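Local coordinates for protein nitrilotriacetate monooxygenase component B (Bacillus cereus ATCC 14579, PDB 3BPK) that probably binds FMN and serves as the flavin reductase-like component of a monooxygenase system, at residues Thr34-Lys38 against Asn77-Lys81; Glu39-Gly44 against Asn107-Ile111; Ala96-Thr100 against Leu113-Thr117. One frame throughout, in Å; residues are numbered along the deposited sequence.

The three contacts form a connected series within the flavin reductase-like domain, with contact 2 in the middle, a worked example of how neighbouring contacts between a sheet and its flanking helices and loops join up. Contacts 1 and 2 have centres about 10 Å apart and meet directly: strands 28-36 and 42-54 pair through Ser35 O and Asn43 N (2.8 Å), and Thr37 OG1 lies 2.8 Å from Asn107 OD1, a probable hydrogen bond. Contacts 2 and 3, about 12 Å apart between centres, are joined by a probable hydrogen bond, Leu116 N to Ile111 O at 3.0 Å. Contacts 1 and 3 do not touch, their nearest atoms being about 7 Å apart.

Contact 1. Residues Thr34-Lys38 against Asn77-Lys81; sequences TSVTK and NAIEK
Asn77, on helix 73-81, lays its side chain against Ser35, Val36 and Thr37, where strand 28-36 ends. This is helix-on-sheet packing in the flavin reductase-like fold: the axes of the short strand and helix segments approach to 7.5 Å and cross at 56°.

The central polar group is the Asn77 amide. Its CG stands anti to the carbonyl carbon (chi1 -67°), which carries the amide up to the strand. There ND2 donates to Ser35 OG over 2.9 Å in a nearly straight bond, and the hydroxyl lies close to the amide plane. ND2 also bonds to Asn43 OD1 of the neighbouring strand 42-54, so two partners fix the rotation of the amide and tie the helix to both strands.

Van der Waals contacts surround this bond. Val36 O rests 3.3 Å from Asn77 CB, while Asn77 OD1 sits beside the Thr37 backbone, 3.4 Å from its CA. The Thr37 and Asn77 side chains run side by side, pointing the same way. One helical turn on, the aliphatic part of Lys81 slants across Val36, with CE 3.8 Å from Val36 CG1. Nearer the solvent, in the conformers given, Lys38 and Glu80 cross at about a right angle and touch through their CG atoms. Their charged ends are not in contact, so this is packing of methylene groups and not a salt bridge.

Two waters add further links. One molecule accepts from Val36 N and gives a weak bond to Asn77 O, bridging the two backbones. A second ties the lysine to the loop just past the strand: it accepts from Lys81 NZ at 2.6 Å and donates to Thr37 O at 2.9 Å.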
# COMPACT_ATOMS: atom_id res chain seq x y z
N THR B 34 -0.85 -16.84 -0.92
CA THR B 34 -1.13 -18.20 -1.41
C THR B 34 -2.59 -18.31 -1.82
O THR B 34 -3.48 -17.64 -1.25
CB THR B 34 -0.79 -19.33 -0.40
OG1 THR B 34 -1.46 -19.09 0.85
CG2 THR B 34 0.71 -19.38 -0.18
N SER B 35 -2.83 -19.16 -2.81
CA SER B 35 -4.15 -19.32 -3.40
C SER B 35 -4.14 -20.70 -4.05
O SER B 35 -3.06 -21.29 -4.26
CB SER B 35 -4.41 -18.20 -4.45
OG SER B 35 -3.50 -18.28 -5.55
N VAL B 36 -5.33 -21.22 -4.35
CA VAL B 36 -5.42 -22.61 -4.86
C VAL B 36 -6.16 -22.64 -6.19
O VAL B 36 -7.18 -21.94 -6.33
CB VAL B 36 -6.12 -23.53 -3.81
CG1 VAL B 36 -6.29 -24.95 -4.38
CG2 VAL B 36 -5.25 -23.61 -2.52
N THR B 37 -5.64 -23.42 -7.15
CA THR B 37 -6.29 -23.54 -8.47
C THR B 37 -7.50 -24.47 -8.42
O THR B 37 -7.69 -25.20 -7.43
CB THR B 37 -5.32 -24.09 -9.54
OG1 THR B 37 -5.07 -25.49 -9.29
CG2 THR B 37 -3.99 -23.33 -9.59
N LYS B 38 -8.32 -24.48 -9.49
CA LYS B 38 -9.44 -25.41 -9.56
C LYS B 38 -8.95 -26.86 -9.55
O LYS B 38 -9.71 -27.78 -9.18
CB LYS B 38 -10.31 -25.17 -10.80
CG LYS B 38 -11.21 -23.94 -10.73
CD LYS B 38 -12.32 -24.00 -11.78
CE LYS B 38 -11.80 -24.21 -13.21
NZ LYS B 38 -10.45 -23.58 -13.49
N ASN B 77 -7.52 -17.51 -8.89
CA ASN B 77 -7.72 -18.45 -7.78
C ASN B 77 -8.48 -17.78 -6.63
O ASN B 77 -9.32 -18.41 -6.00
CB ASN B 77 -6.37 -18.88 -7.23
CG ASN B 77 -5.55 -19.72 -8.20
OD1 ASN B 77 -6.04 -20.20 -9.24
ND2 ASN B 77 -4.30 -19.93 -7.85
N ALA B 78 -8.17 -16.50 -6.36
CA ALA B 78 -8.86 -15.79 -5.28
C ALA B 78 -10.34 -15.62 -5.61
O ALA B 78 -11.19 -15.74 -4.73
CB ALA B 78 -8.21 -14.44 -5.02
N ILE B 79 -10.64 -15.32 -6.87
CA ILE B 79 -12.03 -15.12 -7.24
C ILE B 79 -12.80 -16.45 -7.24
O ILE B 79 -13.95 -16.53 -6.74
CB ILE B 79 -12.11 -14.44 -8.63
CG1 ILE B 79 -11.60 -13.01 -8.52
CG2 ILE B 79 -13.56 -14.52 -9.17
CD1 ILE B 79 -11.34 -12.34 -9.88
N GLU B 80 -12.16 -17.49 -7.79
CA GLU B 80 -12.79 -18.81 -7.88
C GLU B 80 -13.12 -19.38 -6.51
O GLU B 80 -14.26 -19.82 -6.28
CB GLU B 80 -11.90 -19.75 -8.68
CG GLU B 80 -12.45 -21.19 -8.88
CD GLU B 80 -13.89 -21.28 -9.38
OE1 GLU B 80 -14.34 -20.41 -10.19
OE2 GLU B 80 -14.59 -22.24 -8.98
N LYS B 81 -12.14 -19.38 -5.60
CA LYS B 81 -12.34 -19.89 -4.21
C LYS B 81 -12.99 -18.89 -3.26
O LYS B 81 -13.57 -19.29 -2.24
CB LYS B 81 -11.04 -20.35 -3.55
CG LYS B 81 -10.26 -21.48 -4.21
CD LYS B 81 -10.95 -22.78 -4.13
CE LYS B 81 -9.97 -23.92 -4.32
NZ LYS B 81 -10.78 -25.19 -4.45
O HOH W 1 -7.56 -19.34 -3.79
O HOH W 2 -9.33 -26.96 -5.73

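Contact 2. Residues Glu39-Gly44 against Asn107-Ile111; sequences EGVLNG and NESEI
A loop and the first residues of a helix dock here along the beginning of strand 42-54, Ser109 and Glu110 gripping Leu42, Asn43 and Gly44. On its other side this part of the strand pairs with strand 28-36; Leu42 O and Gly44 N face the incoming loop, and side chains meet them in place of another strand.

Ser109 takes the first of these backbone groups. Its OG donates to Leu42 O over 2.7 Å, lying in the carbonyl plane with a C=O...donor angle of 152°.

Glu110 takes the second. Its chain bends at chi2 (89°) and brings the carboxylate back over the strand, where OE1 accepts from Gly44 N at 3.0 Å and from Asn43 ND2 at 2.9 Å. The two donors arrive from opposite faces of the carboxylate plane: the amide comes on the syn side, only modestly out of plane, whereas the backbone N-H comes from well above it. Two bonds to one oxygen limit the swing of the carboxylate and probably favour its ionised form.

Asn43 is also tied at its other end: a water, in addition to Asn77, donates to its OD1 at 2.8 Å and accepts from Asn107 N at 2.7 Å. In the conformer given, the Asn107 side chain crosses Val41 obliquely and Glu39 at about a right angle, its OD1 bonded to Thr37 OG1. Val41 CG1 makes van der Waals contact with Ser109 N at 3.7 Å. The Leu42 side chain slants across Ile111 in apolar contact, CD2 lying 3.9 Å from CG1 in the conformer given. Ile111 also touches Phe32 of strand 28-36.

Besides holding the strand, Ser109 OG bonds to Glu112 N in the first turn of helix 110-113, the mark of a serine N-cap.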
# COMPACT_ATOMS: atom_id res chain seq x y z
N GLU B 39 -7.69 -27.08 -9.94
CA GLU B 39 -7.12 -28.44 -10.00
C GLU B 39 -6.49 -28.87 -8.67
O GLU B 39 -6.05 -30.02 -8.53
CB GLU B 39 -6.07 -28.53 -11.10
CG GLU B 39 -6.65 -28.38 -12.51
CD GLU B 39 -7.16 -26.98 -12.83
OE1 GLU B 39 -6.55 -25.97 -12.40
OE2 GLU B 39 -8.19 -26.89 -13.52
N GLY B 40 -6.46 -27.95 -7.71
CA GLY B 40 -6.00 -28.25 -6.34
C GLY B 40 -4.58 -27.84 -6.01
O GLY B 40 -4.07 -28.19 -4.94
N VAL B 41 -3.94 -27.09 -6.92
CA VAL B 41 -2.52 -26.78 -6.77
C VAL B 41 -2.34 -25.49 -5.96
O VAL B 41 -3.10 -24.53 -6.15
CB VAL B 41 -1.84 -26.68 -8.13
CG1 VAL B 41 -0.41 -26.15 -7.98
CG2 VAL B 41 -1.89 -28.07 -8.85
N LEU B 42 -1.38 -25.50 -5.03
CA LEU B 42 -1.14 -24.34 -4.16
C LEU B 42 -0.14 -23.38 -4.82
O LEU B 42 1.04 -23.68 -4.93
CB LEU B 42 -0.61 -24.80 -2.80
CG LEU B 42 -0.38 -23.72 -1.75
CD1 LEU B 42 -1.70 -23.01 -1.42
CD2 LEU B 42 0.26 -24.31 -0.49
N ASN B 43 -0.63 -22.21 -5.24
CA ASN B 43 0.22 -21.19 -5.80
C ASN B 43 0.67 -20.23 -4.71
O ASN B 43 -0.04 -20.06 -3.68
CB ASN B 43 -0.55 -20.39 -6.88
CG ASN B 43 -0.66 -21.12 -8.21
OD1 ASN B 43 -1.74 -21.22 -8.75
ND2 ASN B 43 0.48 -21.59 -8.76
N GLY B 44 1.80 -19.56 -4.95
CA GLY B 44 2.26 -18.47 -4.06
C GLY B 44 3.07 -17.50 -4.87
O GLY B 44 3.81 -17.88 -5.80
N ASN B 107 -0.49 -23.99 -12.76
CA ASN B 107 -0.79 -25.23 -12.08
C ASN B 107 0.47 -26.00 -11.66
O ASN B 107 0.49 -27.23 -11.63
CB ASN B 107 -1.71 -26.08 -12.97
CG ASN B 107 -2.62 -26.94 -12.17
OD1 ASN B 107 -3.15 -26.51 -11.13
ND2 ASN B 107 -2.86 -28.14 -12.66
N GLU B 108 1.52 -25.24 -11.35
CA GLU B 108 2.72 -25.74 -10.66
C GLU B 108 2.92 -24.94 -9.37
O GLU B 108 2.79 -23.71 -9.36
CB GLU B 108 3.98 -25.62 -11.51
CG GLU B 108 3.96 -26.42 -12.78
CD GLU B 108 4.05 -27.94 -12.56
OE1 GLU B 108 4.40 -28.43 -11.45
OE2 GLU B 108 3.71 -28.64 -13.53
N SER B 109 3.21 -25.63 -8.28
CA SER B 109 3.25 -24.99 -6.96
C SER B 109 4.59 -24.31 -6.70
O SER B 109 5.60 -24.99 -6.49
CB SER B 109 3.00 -26.02 -5.86
OG SER B 109 3.13 -25.42 -4.57
N GLU B 110 4.58 -22.98 -6.63
CA GLU B 110 5.80 -22.26 -6.26
C GLU B 110 6.18 -22.58 -4.83
O GLU B 110 7.34 -22.50 -4.46
CB GLU B 110 5.59 -20.75 -6.37
CG GLU B 110 5.33 -20.24 -7.78
CD GLU B 110 3.84 -20.23 -8.16
OE1 GLU B 110 2.98 -20.79 -7.44
OE2 GLU B 110 3.55 -19.64 -9.23
N ILE B 111 5.18 -22.91 -4.00
CA ILE B 111 5.43 -23.23 -2.62
C ILE B 111 6.34 -24.46 -2.52
O ILE B 111 7.36 -24.42 -1.81
CB ILE B 111 4.09 -23.47 -1.88
CG1 ILE B 111 3.25 -22.18 -1.90
CG2 ILE B 111 4.32 -23.98 -0.46
CD1 ILE B 111 4.02 -20.89 -1.50
O HOH W 3 -1.48 -21.86 -11.42

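Contact 3. Residues Ala96-Thr100 against Leu113-Thr117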
# COMPACT_ATOMS: atom_id res chain seq x y z
N ALA B 96 13.25 -17.67 0.19
CA ALA B 96 12.27 -18.56 -0.39
C ALA B 96 11.19 -17.76 -1.10
O ALA B 96 10.74 -18.14 -2.18
CB ALA B 96 11.66 -19.47 0.68
N ILE B 97 10.76 -16.65 -0.50
CA ILE B 97 9.76 -15.79 -1.18
C ILE B 97 10.31 -15.39 -2.56
O ILE B 97 9.60 -15.43 -3.56
CB ILE B 97 9.41 -14.52 -0.36
CG1 ILE B 97 8.70 -14.90 0.94
CG2 ILE B 97 8.57 -13.58 -1.19
CD1 ILE B 97 8.61 -13.77 1.95
N ASN B 98 11.57 -14.99 -2.62
CA ASN B 98 12.14 -14.58 -3.91
C ASN B 98 12.10 -15.69 -4.95
O ASN B 98 11.87 -15.44 -6.14
CB ASN B 98 13.57 -14.07 -3.74
CG ASN B 98 14.12 -13.45 -5.01
OD1 ASN B 98 15.13 -13.91 -5.56
ND2 ASN B 98 13.45 -12.40 -5.50
N GLU B 99 12.34 -16.92 -4.50
CA GLU B 99 12.28 -18.08 -5.38
C GLU B 99 10.92 -18.24 -6.02
O GLU B 99 10.81 -18.72 -7.16
CB GLU B 99 12.62 -19.35 -4.62
CG GLU B 99 14.06 -19.47 -4.32
CD GLU B 99 14.47 -20.88 -4.03
OE1 GLU B 99 13.83 -21.81 -4.58
OE2 GLU B 99 15.42 -21.06 -3.26
N THR B 100 9.87 -17.84 -5.31
CA THR B 100 8.53 -17.99 -5.88
C THR B 100 8.19 -17.00 -6.98
O THR B 100 7.15 -17.14 -7.64
CB THR B 100 7.41 -17.89 -4.82
OG1 THR B 100 7.25 -16.52 -4.39
CG2 THR B 100 7.69 -18.84 -3.66
N LEU B 113 8.22 -25.75 -4.99
CA LEU B 113 9.49 -25.40 -5.62
C LEU B 113 10.44 -24.69 -4.64
O LEU B 113 11.65 -24.98 -4.61
CB LEU B 113 9.25 -24.50 -6.83
CG LEU B 113 10.49 -23.97 -7.59
CD1 LEU B 113 10.87 -24.92 -8.74
CD2 LEU B 113 10.24 -22.54 -8.13
N ALA B 114 9.89 -23.76 -3.85
CA ALA B 114 10.70 -22.95 -2.93
C ALA B 114 11.00 -23.64 -1.58
O ALA B 114 11.62 -23.05 -0.68
CB ALA B 114 10.03 -21.58 -2.72
N LYS B 115 10.56 -24.90 -1.45
CA LYS B 115 10.85 -25.71 -0.25
C LYS B 115 10.12 -25.11 0.96
O LYS B 115 10.57 -25.26 2.11
CB LYS B 115 12.37 -25.86 -0.00
CG LYS B 115 13.08 -26.50 -1.20
CD LYS B 115 14.50 -26.87 -0.88
CE LYS B 115 15.20 -27.42 -2.10
NZ LYS B 115 16.04 -26.35 -2.63
N LEU B 116 8.97 -24.48 0.71
CA LEU B 116 8.14 -23.94 1.79
C LEU B 116 7.12 -25.00 2.19
O LEU B 116 6.94 -26.01 1.48
CB LEU B 116 7.45 -22.66 1.30
CG LEU B 116 8.39 -21.45 1.14
CD1 LEU B 116 7.63 -20.34 0.40
CD2 LEU B 116 8.97 -20.90 2.47
N THR B 117 6.46 -24.79 3.33
CA THR B 117 5.68 -25.86 3.96
C THR B 117 4.23 -25.48 4.14
O THR B 117 3.93 -24.57 4.94
CB THR B 117 6.28 -26.12 5.37
OG1 THR B 117 7.69 -26.31 5.26
CG2 THR B 117 5.63 -27.31 6.06
O HOH W 4 13.99 -21.86 -1.16
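With chi1 at 73°, Thr100 turns its CG2 anti to the carbonyl carbon and sets it 3.7 Å from Ala114 CB. The same rotation brings OG1 back to its own helix, where it donates to Ile97 O over 2.7 Å, in the carbonyl plane and on a lone pair. That oxygen also accepts from Thr100 N, so the hydroxyl proton is used within helix 94-100 and the methyl faces the other segment. Leu116 answers from across the contact: chi1 of -71° and a trans chi2 direct CD2 to within 3.5 Å of Ala96 CB.

Beside them the Ala114 methyl rests on the helix, its CB 3.6 Å from Ala96 O and, in the conformer given, 3.9 Å from Glu99 CB. Ala114 belongs to the turn in which Lys115, with positive phi, closes helix 110-113 by a Schellman motif. Phe32 of strand 28-36 touches both Thr100 and Leu116 and so links the pair to the sheet.

At the solvent-facing edge a water donates to Ala114 O at 2.7 Å and, weakly, to Glu99 OE2. Since no direct hydrogen bond joins the segments, their cohesion probably rests mainly on van der Waals packing, much of it by methyl groups, with this solvent bridge alongside.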